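Long-range contacts in Slr0280 protein (Synechocystis sp., PDB 5H3K), which is of unknown function but carries a phosphodiester glycosidase (NAGPA) family domain and may therefore cleave glycosidic phosphodiesters: residues 268-273 with 283-288; 277-282 with 296-301; 536-541 with 569-574. One frame throughout, in Å; residues are numbered along the deposited sequence.

All three contacts belong to one eight-stranded antiparallel sheet. Contacts 1 and 2 share strand 279-288, which pairs with the edge strand 271-276 in the first and with strand 291-300 in the second; their centres lie about 13 Å apart. Contact 1 is a surface contact, joined by a single beta bridge, prolines and waters. Contact 2 is more deeply placed, with six of its eleven touching residues buried, and is a regular strand pair with an apolar face and a threonine-rich one. Contact 3, partly buried, lies farther across the sheet, between the 531-536/542-547 turn and strand 572-576, held by bulged backbone pairing and valine packing; its N541 packs on N301 of contact 2.

Contact 1: 268-273 with 283-288; sequences PPVKTI and QRFVNI
The contact is the open end of the beta hairpin built from strands 271-276 and 279-288, where K271 and Q283 form an antiparallel hydrogen-bonded pair. K271 N donates to Q283 O at 3.0 Å, and Q283 N returns a bond to K271 O at 2.8 Å, with an N-H...O angle of 164°. Q283 O also receives a C-H...O contact from V270 CA at 3.2 Å and accepts a hydrogen bond from water 2, which is hydrogen-bonded to T272 OG1 as well. Before the strand begins at K271, the P268 ring and the carbonyl of P269 lie against the Q283 side chain, P269 O at 3.4 Å from Q283 CG. With CG anti to the backbone N (chi1 -178°) and a bend at chi2 (64°), the Q283 side chain crosses P268 at about a right angle and brings NE2 to 3.6 Å from P268 CG. Q283 NE2 donates to water 1, which in turn donates hydrogen bonds to P268 O and, weakly, to R284 O. Water 1 sits 3.5 Å above the centre of one face of the F285 ring, while V270 CG1 meets the ring edge at F285 CD2, 3.8 Å away. Were Q283 shortened to alanine, water 1 is likely to lose its amide donor and T296 OG1 its partner Q283 OE1, with a gap opened beside the P268 ring. Around this end, strand 271-276 is an edge strand of the sheet within this chain, and K271 NZ reaches away to L93 O. On the other flank lies strand 291-300, whose P294 packs against Q283 and F285; farther along, V286 and I288 rest on Q567 and I564 at helix 558-567.

Contact 2: 277-282 with 296-301; sequences EGITWQ and TTVTIN
I279 and I300 lie side by side on one face of the paired strands 279-282 and 296-300, pointing the same way, with their CG1 atoms 4.2 Å apart. The closer apolar touch is diagonal: I279 CG2 meets V298 CG1 at 3.6 Å, the two side chains crossing obliquely. V298 CG1 is placed there by standing anti to its own backbone N (chi1 177°). W281 shares this face, and its ring turns an edge to the backbone, CD1 lying 3.9 Å from T297 O. On the opposite face, water 3 joins the side chains of Q282, T297 and T299 to the carbonyl of T280. It donates to T280 O and Q282 OE1 and accepts from T297 OG1 and T299 OG1, the last at 2.8 Å, so four bonds fix it over the pair. T297 OG1 is additionally bonded to R284 NH1. Five backbone bonds hold the strands together; the straightest, 176° at the hydrogen, runs from T297 N to Q282 O over 3.0 Å. The bond from N301 N to G278 O, 2.8 Å, carries the ladder past the end of both strands. Regular alternation of hydrogen-bonded and non-hydrogen-bonded pairs, with strand directions 168° apart, is characteristic of an antiparallel beta hairpin, here the one formed by strands 279-288 and 291-300.

Contact 3: 536-541 with 569-574; sequences VDRNGN and GAVNAL
V536 faces both V571 and N572 through backbone hydrogen bonds. V536 N donates to N572 O at 3.0 Å, while V536 O accepts from V571 N at 2.9 Å and weakly from N572 N. A C-H...O contact from D537 CA to G569 O, 3.5 Å, adds to the join just before V571.

Side-chain packing centres on V571. With CG1 beside the backbone N and anti to the carbonyl carbon (chi1 -55°), CG2 falls between N and C and comes to 3.2 Å from V536 O, also lying near D537 O. The same CG2 meets V536 CG2 at 3.9 Å, the apolar pair of the contact. The other branch, CG1, sits over one face of the R538 guanidinium and touches R538 CD; the arginine chain, bent at chi2, lays its guanidinium across the valine. V536 CG2 touches the amide of N572 at ND2, 3.6 Å away, an amide whose OD1 is bonded to Q508 N.

Polar bonding within the turn shapes the 536-541 side. D537 OD1 accepts from N539 N at 2.8 Å and from N541 N at 2.9 Å, the two donors reaching it from opposite faces of the carboxylate plane. This double grip should limit rotation of the carboxylate.

The backbone forms here are recognisable motifs. D537 to G540 is a type I turn that contains an Asx turn; with D537 N bonded to N541 O and positive phi at G540, it fits the type I plus G1 bulge hairpin between strands 531-536 and 542-547. G569 closes helix 558-567 in a Schellman motif, its phi of 96° being difficult for a residue with a side chain. V571 and N572 opposite V536 make a classic beta bulge, through which the chain passes from helix 558-567 into strand 572-576, antiparallel to 531-536, within the phosphodiester glycosidase family region.

Contact 1: 268-273 with 283-288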
loop_
_atom_site.group_PDB
_atom_site.type_symbol
_atom_site.label_atom_id
_atom_site.label_comp_id
_atom_site.label_asym_id
_atom_site.label_seq_id
_atom_site.Cartn_x
_atom_site.Cartn_y
_atom_site.Cartn_z
ATOM N N PRO A 268 15.062 -6.764 -8.444
ATOM C CA PRO A 268 14.761 -6.570 -9.868
ATOM C C PRO A 268 15.627 -5.460 -10.456
ATOM O O PRO A 268 16.242 -4.711 -9.693
ATOM C CB PRO A 268 13.289 -6.154 -9.849
ATOM C CG PRO A 268 13.139 -5.429 -8.549
ATOM C CD PRO A 268 14.016 -6.177 -7.580
ATOM N N PRO A 269 15.687 -5.361 -11.791
ATOM C CA PRO A 269 16.547 -4.347 -12.411
ATOM C C PRO A 269 16.021 -2.924 -12.208
ATOM O O PRO A 269 14.844 -2.747 -11.865
ATOM C CB PRO A 269 16.523 -4.731 -13.895
ATOM C CG PRO A 269 15.293 -5.559 -14.073
ATOM C CD PRO A 269 15.096 -6.280 -12.783
ATOM N N VAL A 270 16.878 -1.924 -12.412
ATOM C CA VAL A 270 16.477 -0.532 -12.196
ATOM C C VAL A 270 15.490 -0.086 -13.255
ATOM O O VAL A 270 15.491 -0.592 -14.377
ATOM C CB VAL A 270 17.680 0.425 -12.165
ATOM C CG1 VAL A 270 18.760 -0.119 -11.244
ATOM C CG2 VAL A 270 18.227 0.641 -13.559
ATOM N N LYS A 271 14.621 0.847 -12.886
ATOM C CA LYS A 271 13.585 1.324 -13.788
ATOM C C LYS A 271 13.170 2.718 -13.344
ATOM O O LYS A 271 13.149 3.008 -12.147
ATOM C CB LYS A 271 12.371 0.377 -13.754
ATOM C CG LYS A 271 11.326 0.666 -14.852
ATOM C CD LYS A 271 10.002 -0.083 -14.613
ATOM C CE LYS A 271 10.174 -1.607 -14.636
ATOM N NZ LYS A 271 10.826 -2.080 -15.889
ATOM N N THR A 272 12.874 3.588 -14.299
ATOM C CA THR A 272 12.295 4.894 -13.985
ATOM C C THR A 272 11.160 5.168 -14.956
ATOM O O THR A 272 11.379 5.280 -16.162
ATOM C CB THR A 272 13.346 6.034 -14.034
ATOM O OG1 THR A 272 14.399 5.774 -13.095
ATOM C CG2 THR A 272 12.708 7.390 -13.701
ATOM N N ILE A 273 9.938 5.235 -14.436
ATOM C CA ILE A 273 8.762 5.463 -15.264
ATOM C C ILE A 273 8.102 6.775 -14.881
ATOM O O ILE A 273 7.652 6.951 -13.734
ATOM C CB ILE A 273 7.706 4.326 -15.142
ATOM C CG1 ILE A 273 8.283 2.969 -15.571
ATOM C CG2 ILE A 273 6.484 4.665 -15.981
ATOM C CD1 ILE A 273 8.634 2.847 -17.069
ATOM N N GLN A 283 12.527 2.020 -9.586
ATOM C CA GLN A 283 13.117 0.860 -8.928
ATOM C C GLN A 283 14.628 1.093 -8.949
ATOM O O GLN A 283 15.195 1.366 -10.007
ATOM C CB GLN A 283 12.737 -0.437 -9.648
ATOM C CG GLN A 283 13.285 -1.691 -8.994
ATOM C CD GLN A 283 12.724 -1.912 -7.598
ATOM O OE1 GLN A 283 11.531 -1.673 -7.354
ATOM N NE2 GLN A 283 13.583 -2.360 -6.664
ATOM N N ARG A 284 15.265 1.018 -7.785
ATOM C CA ARG A 284 16.672 1.398 -7.627
ATOM C C ARG A 284 17.375 0.462 -6.667
ATOM O O ARG A 284 16.730 -0.222 -5.868
ATOM C CB ARG A 284 16.767 2.810 -7.029
ATOM C CG ARG A 284 16.618 3.952 -8.012
ATOM C CD ARG A 284 16.651 5.290 -7.285
ATOM N NE ARG A 284 15.374 5.600 -6.641
ATOM C CZ ARG A 284 15.077 6.782 -6.121
ATOM N NH1 ARG A 284 13.893 6.988 -5.559
ATOM N NH2 ARG A 284 15.975 7.757 -6.174
ATOM N N PHE A 285 18.706 0.446 -6.733
ATOM C CA PHE A 285 19.520 -0.155 -5.678
ATOM C C PHE A 285 20.123 0.966 -4.847
ATOM O O PHE A 285 20.742 1.880 -5.391
ATOM C CB PHE A 285 20.640 -1.022 -6.262
ATOM C CG PHE A 285 20.150 -2.268 -6.952
ATOM C CD1 PHE A 285 19.903 -3.424 -6.228
ATOM C CD2 PHE A 285 19.939 -2.282 -8.328
ATOM C CE1 PHE A 285 19.449 -4.580 -6.864
ATOM C CE2 PHE A 285 19.488 -3.432 -8.972
ATOM C CZ PHE A 285 19.239 -4.582 -8.233
ATOM N N VAL A 286 19.933 0.919 -3.532
ATOM C CA VAL A 286 20.518 1.932 -2.664
ATOM C C VAL A 286 21.646 1.314 -1.839
ATOM O O VAL A 286 21.448 0.311 -1.142
ATOM C CB VAL A 286 19.466 2.581 -1.749
ATOM C CG1 VAL A 286 20.122 3.605 -0.834
ATOM C CG2 VAL A 286 18.363 3.242 -2.583
ATOM N N ASN A 287 22.834 1.907 -1.936
ATOM C CA ASN A 287 23.996 1.408 -1.213
ATOM C C ASN A 287 24.240 2.179 0.064
ATOM O O ASN A 287 24.344 3.406 0.037
ATOM C CB ASN A 287 25.246 1.497 -2.093
ATOM C CG ASN A 287 25.119 0.689 -3.364
ATOM O OD1 ASN A 287 24.835 -0.505 -3.324
ATOM N ND2 ASN A 287 25.319 1.345 -4.508
ATOM N N ILE A 288 24.296 1.463 1.179
ATOM C CA ILE A 288 24.751 2.045 2.433
ATOM C C ILE A 288 25.878 1.179 2.966
ATOM O O ILE A 288 26.282 0.214 2.321
ATOM C CB ILE A 288 23.618 2.148 3.480
ATOM C CG1 ILE A 288 22.964 0.783 3.689
ATOM C CG2 ILE A 288 22.578 3.169 3.042
ATOM C CD1 ILE A 288 21.955 0.775 4.818
HETATM O O HOH W 1 16.170 -2.832 -7.669
HETATM O O HOH W 2 15.885 4.263 -11.193
#

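Contact 2: 277-282 with 296-301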
loop_
_atom_site.group_PDB
_atom_site.type_symbol
_atom_site.label_atom_id
_atom_site.label_comp_id
_atom_site.label_asym_id
_atom_site.label_seq_id
_atom_site.Cartn_x
_atom_site.Cartn_y
_atom_site.Cartn_z
ATOM N N GLU A 277 1.516 13.157 -14.955
ATOM C CA GLU A 277 2.038 14.428 -14.493
ATOM C C GLU A 277 2.047 14.424 -12.967
ATOM O O GLU A 277 1.012 14.170 -12.329
ATOM C CB GLU A 277 1.201 15.600 -15.007
ATOM C CG GLU A 277 1.531 16.896 -14.278
ATOM C CD GLU A 277 1.155 18.147 -15.058
ATOM O OE1 GLU A 277 0.739 18.020 -16.228
ATOM O OE2 GLU A 277 1.281 19.257 -14.493
ATOM N N GLY A 278 3.220 14.656 -12.393
ATOM C CA GLY A 278 3.352 14.746 -10.951
ATOM C C GLY A 278 3.606 13.424 -10.250
ATOM O O GLY A 278 3.722 13.403 -9.025
ATOM N N ILE A 279 3.687 12.325 -11.001
ATOM C CA ILE A 279 3.962 11.020 -10.382
ATOM C C ILE A 279 5.033 10.223 -11.127
ATOM O O ILE A 279 4.887 9.936 -12.321
ATOM C CB ILE A 279 2.697 10.143 -10.277
ATOM C CG1 ILE A 279 1.623 10.819 -9.419
ATOM C CG2 ILE A 279 3.056 8.774 -9.681
ATOM C CD1 ILE A 279 0.350 10.020 -9.272
ATOM N N THR A 280 6.091 9.846 -10.415
ATOM C CA THR A 280 7.190 9.065 -10.985
ATOM C C THR A 280 7.489 7.805 -10.172
ATOM O O THR A 280 7.641 7.866 -8.946
ATOM C CB THR A 280 8.454 9.917 -11.075
ATOM O OG1 THR A 280 8.165 11.079 -11.857
ATOM C CG2 THR A 280 9.594 9.140 -11.731
ATOM N N TRP A 281 7.567 6.666 -10.864
ATOM C CA TRP A 281 7.827 5.364 -10.241
ATOM C C TRP A 281 9.280 4.955 -10.519
ATOM O O TRP A 281 9.732 5.024 -11.660
ATOM C CB TRP A 281 6.803 4.349 -10.801
ATOM C CG TRP A 281 7.174 2.883 -10.817
ATOM C CD1 TRP A 281 7.966 2.203 -9.940
ATOM C CD2 TRP A 281 6.730 1.919 -11.784
ATOM N NE1 TRP A 281 8.033 0.871 -10.297
ATOM C CE2 TRP A 281 7.296 0.679 -11.425
ATOM C CE3 TRP A 281 5.908 1.995 -12.903
ATOM C CZ2 TRP A 281 7.058 -0.485 -12.166
ATOM C CZ3 TRP A 281 5.677 0.837 -13.638
ATOM C CH2 TRP A 281 6.247 -0.383 -13.263
ATOM N N GLN A 282 10.031 4.577 -9.481
ATOM C CA GLN A 282 11.408 4.139 -9.687
ATOM C C GLN A 282 11.699 2.854 -8.959
ATOM O O GLN A 282 11.178 2.620 -7.865
ATOM C CB GLN A 282 12.414 5.213 -9.241
ATOM C CG GLN A 282 12.314 6.498 -10.036
ATOM C CD GLN A 282 13.038 7.655 -9.377
ATOM O OE1 GLN A 282 12.420 8.527 -8.752
ATOM N NE2 GLN A 282 14.351 7.676 -9.521
ATOM N N THR A 296 11.832 0.269 -3.926
ATOM C CA THR A 296 10.786 0.766 -4.802
ATOM C C THR A 296 10.233 2.077 -4.262
ATOM O O THR A 296 9.903 2.190 -3.070
ATOM C CB THR A 296 9.611 -0.220 -4.894
ATOM O OG1 THR A 296 10.106 -1.551 -5.080
ATOM C CG2 THR A 296 8.706 0.157 -6.053
ATOM N N THR A 297 10.142 3.083 -5.128
ATOM C CA THR A 297 9.586 4.365 -4.716
ATOM C C THR A 297 8.546 4.866 -5.698
ATOM O O THR A 297 8.595 4.575 -6.899
ATOM C CB THR A 297 10.664 5.455 -4.569
ATOM O OG1 THR A 297 11.326 5.650 -5.827
ATOM C CG2 THR A 297 11.688 5.078 -3.506
ATOM N N VAL A 298 7.612 5.649 -5.180
ATOM C CA VAL A 298 6.759 6.456 -6.035
ATOM C C VAL A 298 6.847 7.860 -5.491
ATOM O O VAL A 298 6.650 8.087 -4.293
ATOM C CB VAL A 298 5.316 5.981 -6.053
ATOM C CG1 VAL A 298 4.485 6.914 -6.905
ATOM C CG2 VAL A 298 5.237 4.548 -6.583
ATOM N N THR A 299 7.189 8.796 -6.369
ATOM C CA THR A 299 7.392 10.175 -5.960
ATOM C C THR A 299 6.260 11.020 -6.525
ATOM O O THR A 299 5.928 10.934 -7.712
ATOM C CB THR A 299 8.763 10.714 -6.422
ATOM O OG1 THR A 299 9.812 9.948 -5.806
ATOM C CG2 THR A 299 8.917 12.183 -6.024
ATOM N N ILE A 300 5.650 11.824 -5.666
ATOM C CA ILE A 300 4.437 12.535 -6.023
ATOM C C ILE A 300 4.627 14.013 -5.722
ATOM O O ILE A 300 5.025 14.371 -4.615
ATOM C CB ILE A 300 3.228 12.032 -5.192
ATOM C CG1 ILE A 300 2.944 10.546 -5.451
ATOM C CG2 ILE A 300 1.992 12.868 -5.480
ATOM C CD1 ILE A 300 3.327 9.641 -4.277
ATOM N N ASN A 301 4.358 14.865 -6.712
ATOM C CA ASN A 301 4.330 16.306 -6.484
ATOM C C ASN A 301 2.937 16.698 -6.013
ATOM O O ASN A 301 2.008 16.761 -6.817
ATOM C CB ASN A 301 4.691 17.057 -7.770
ATOM C CG ASN A 301 4.678 18.576 -7.585
ATOM O OD1 ASN A 301 4.249 19.091 -6.544
ATOM N ND2 ASN A 301 5.137 19.294 -8.601
HETATM O O HOH W 3 10.206 7.619 -7.338
#

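Contact 3: 536-541 with 569-574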
loop_
_atom_site.group_PDB
_atom_site.type_symbol
_atom_site.label_atom_id
_atom_site.label_comp_id
_atom_site.label_asym_id
_atom_site.label_seq_id
_atom_site.Cartn_x
_atom_site.Cartn_y
_atom_site.Cartn_z
ATOM N N VAL A 536 9.379 13.514 2.566
ATOM C CA VAL A 536 9.387 14.618 1.609
ATOM C C VAL A 536 10.826 15.005 1.281
ATOM O O VAL A 536 11.692 14.990 2.163
ATOM C CB VAL A 536 8.578 15.842 2.105
ATOM C CG1 VAL A 536 7.134 15.448 2.393
ATOM C CG2 VAL A 536 9.210 16.430 3.353
ATOM N N ASP A 537 11.079 15.329 0.014
ATOM C CA ASP A 537 12.416 15.761 -0.430
ATOM C C ASP A 537 12.600 17.286 -0.390
ATOM O O ASP A 537 11.755 17.998 0.148
ATOM C CB ASP A 537 12.753 15.204 -1.824
ATOM C CG ASP A 537 11.862 15.768 -2.943
ATOM O OD1 ASP A 537 11.248 16.858 -2.809
ATOM O OD2 ASP A 537 11.790 15.105 -3.996
ATOM N N ARG A 538 13.703 17.760 -0.974
ATOM C CA ARG A 538 14.057 19.183 -1.019
ATOM C C ARG A 538 12.996 20.039 -1.709
ATOM O O ARG A 538 12.799 21.207 -1.359
ATOM C CB ARG A 538 15.380 19.353 -1.770
ATOM C CG ARG A 538 16.360 18.194 -1.586
ATOM C CD ARG A 538 17.237 18.393 -0.356
ATOM N NE ARG A 538 18.022 17.202 -0.046
ATOM C CZ ARG A 538 18.819 17.083 1.012
ATOM N NH1 ARG A 538 18.944 18.091 1.873
ATOM N NH2 ARG A 538 19.494 15.955 1.214
ATOM N N ASN A 539 12.323 19.451 -2.693
ATOM C CA ASN A 539 11.358 20.167 -3.515
ATOM C C ASN A 539 9.964 20.126 -2.908
ATOM O O ASN A 539 9.018 20.720 -3.440
ATOM C CB ASN A 539 11.331 19.564 -4.915
ATOM C CG ASN A 539 12.725 19.321 -5.473
ATOM O OD1 ASN A 539 13.068 18.197 -5.863
ATOM N ND2 ASN A 539 13.540 20.375 -5.509
ATOM N N GLY A 540 9.839 19.425 -1.787
ATOM C CA GLY A 540 8.552 19.249 -1.160
ATOM C C GLY A 540 7.738 18.210 -1.910
ATOM O O GLY A 540 6.517 18.179 -1.774
ATOM N N ASN A 541 8.399 17.367 -2.701
ATOM C CA ASN A 541 7.718 16.197 -3.265
ATOM C C ASN A 541 7.633 15.095 -2.218
ATOM O O ASN A 541 8.546 14.933 -1.408
ATOM C CB ASN A 541 8.446 15.640 -4.496
ATOM C CG ASN A 541 8.378 16.571 -5.698
ATOM O OD1 ASN A 541 7.377 17.252 -5.924
ATOM N ND2 ASN A 541 9.452 16.603 -6.468
ATOM N N GLY A 569 17.268 11.194 -0.559
ATOM C CA GLY A 569 17.079 12.635 -0.573
ATOM C C GLY A 569 16.003 13.117 0.380
ATOM O O GLY A 569 15.500 14.239 0.254
ATOM N N ALA A 570 15.641 12.285 1.350
ATOM C CA ALA A 570 14.594 12.673 2.292
ATOM C C ALA A 570 15.071 13.787 3.221
ATOM O O ALA A 570 16.129 13.667 3.832
ATOM C CB ALA A 570 14.136 11.469 3.103
ATOM N N VAL A 571 14.297 14.865 3.336
ATOM C CA VAL A 571 14.574 15.878 4.364
ATOM C C VAL A 571 13.735 15.659 5.623
ATOM O O VAL A 571 14.150 16.024 6.715
ATOM C CB VAL A 571 14.387 17.316 3.837
ATOM C CG1 VAL A 571 15.242 17.529 2.607
ATOM C CG2 VAL A 571 12.945 17.590 3.506
ATOM N N ASN A 572 12.546 15.080 5.460
ATOM C CA ASN A 572 11.740 14.611 6.587
ATOM C C ASN A 572 11.292 13.205 6.205
ATOM O O ASN A 572 10.987 12.983 5.042
ATOM C CB ASN A 572 10.495 15.494 6.779
ATOM C CG ASN A 572 10.828 16.922 7.193
ATOM O OD1 ASN A 572 11.620 17.153 8.101
ATOM N ND2 ASN A 572 10.196 17.881 6.537
ATOM N N ALA A 573 11.267 12.262 7.151
ATOM C CA ALA A 573 10.906 10.882 6.856
ATOM C C ALA A 573 10.261 10.223 8.062
ATOM O O ALA A 573 10.753 10.355 9.184
ATOM C CB ALA A 573 12.154 10.079 6.418
ATOM N N LEU A 574 9.161 9.516 7.813
ATOM C CA LEU A 574 8.414 8.801 8.839
ATOM C C LEU A 574 8.409 7.325 8.497
ATOM O O LEU A 574 8.007 6.930 7.387
ATOM C CB LEU A 574 6.968 9.320 8.890
ATOM C CG LEU A 574 5.982 8.536 9.758
ATOM C CD1 LEU A 574 6.363 8.687 11.215
ATOM C CD2 LEU A 574 4.566 9.079 9.499
#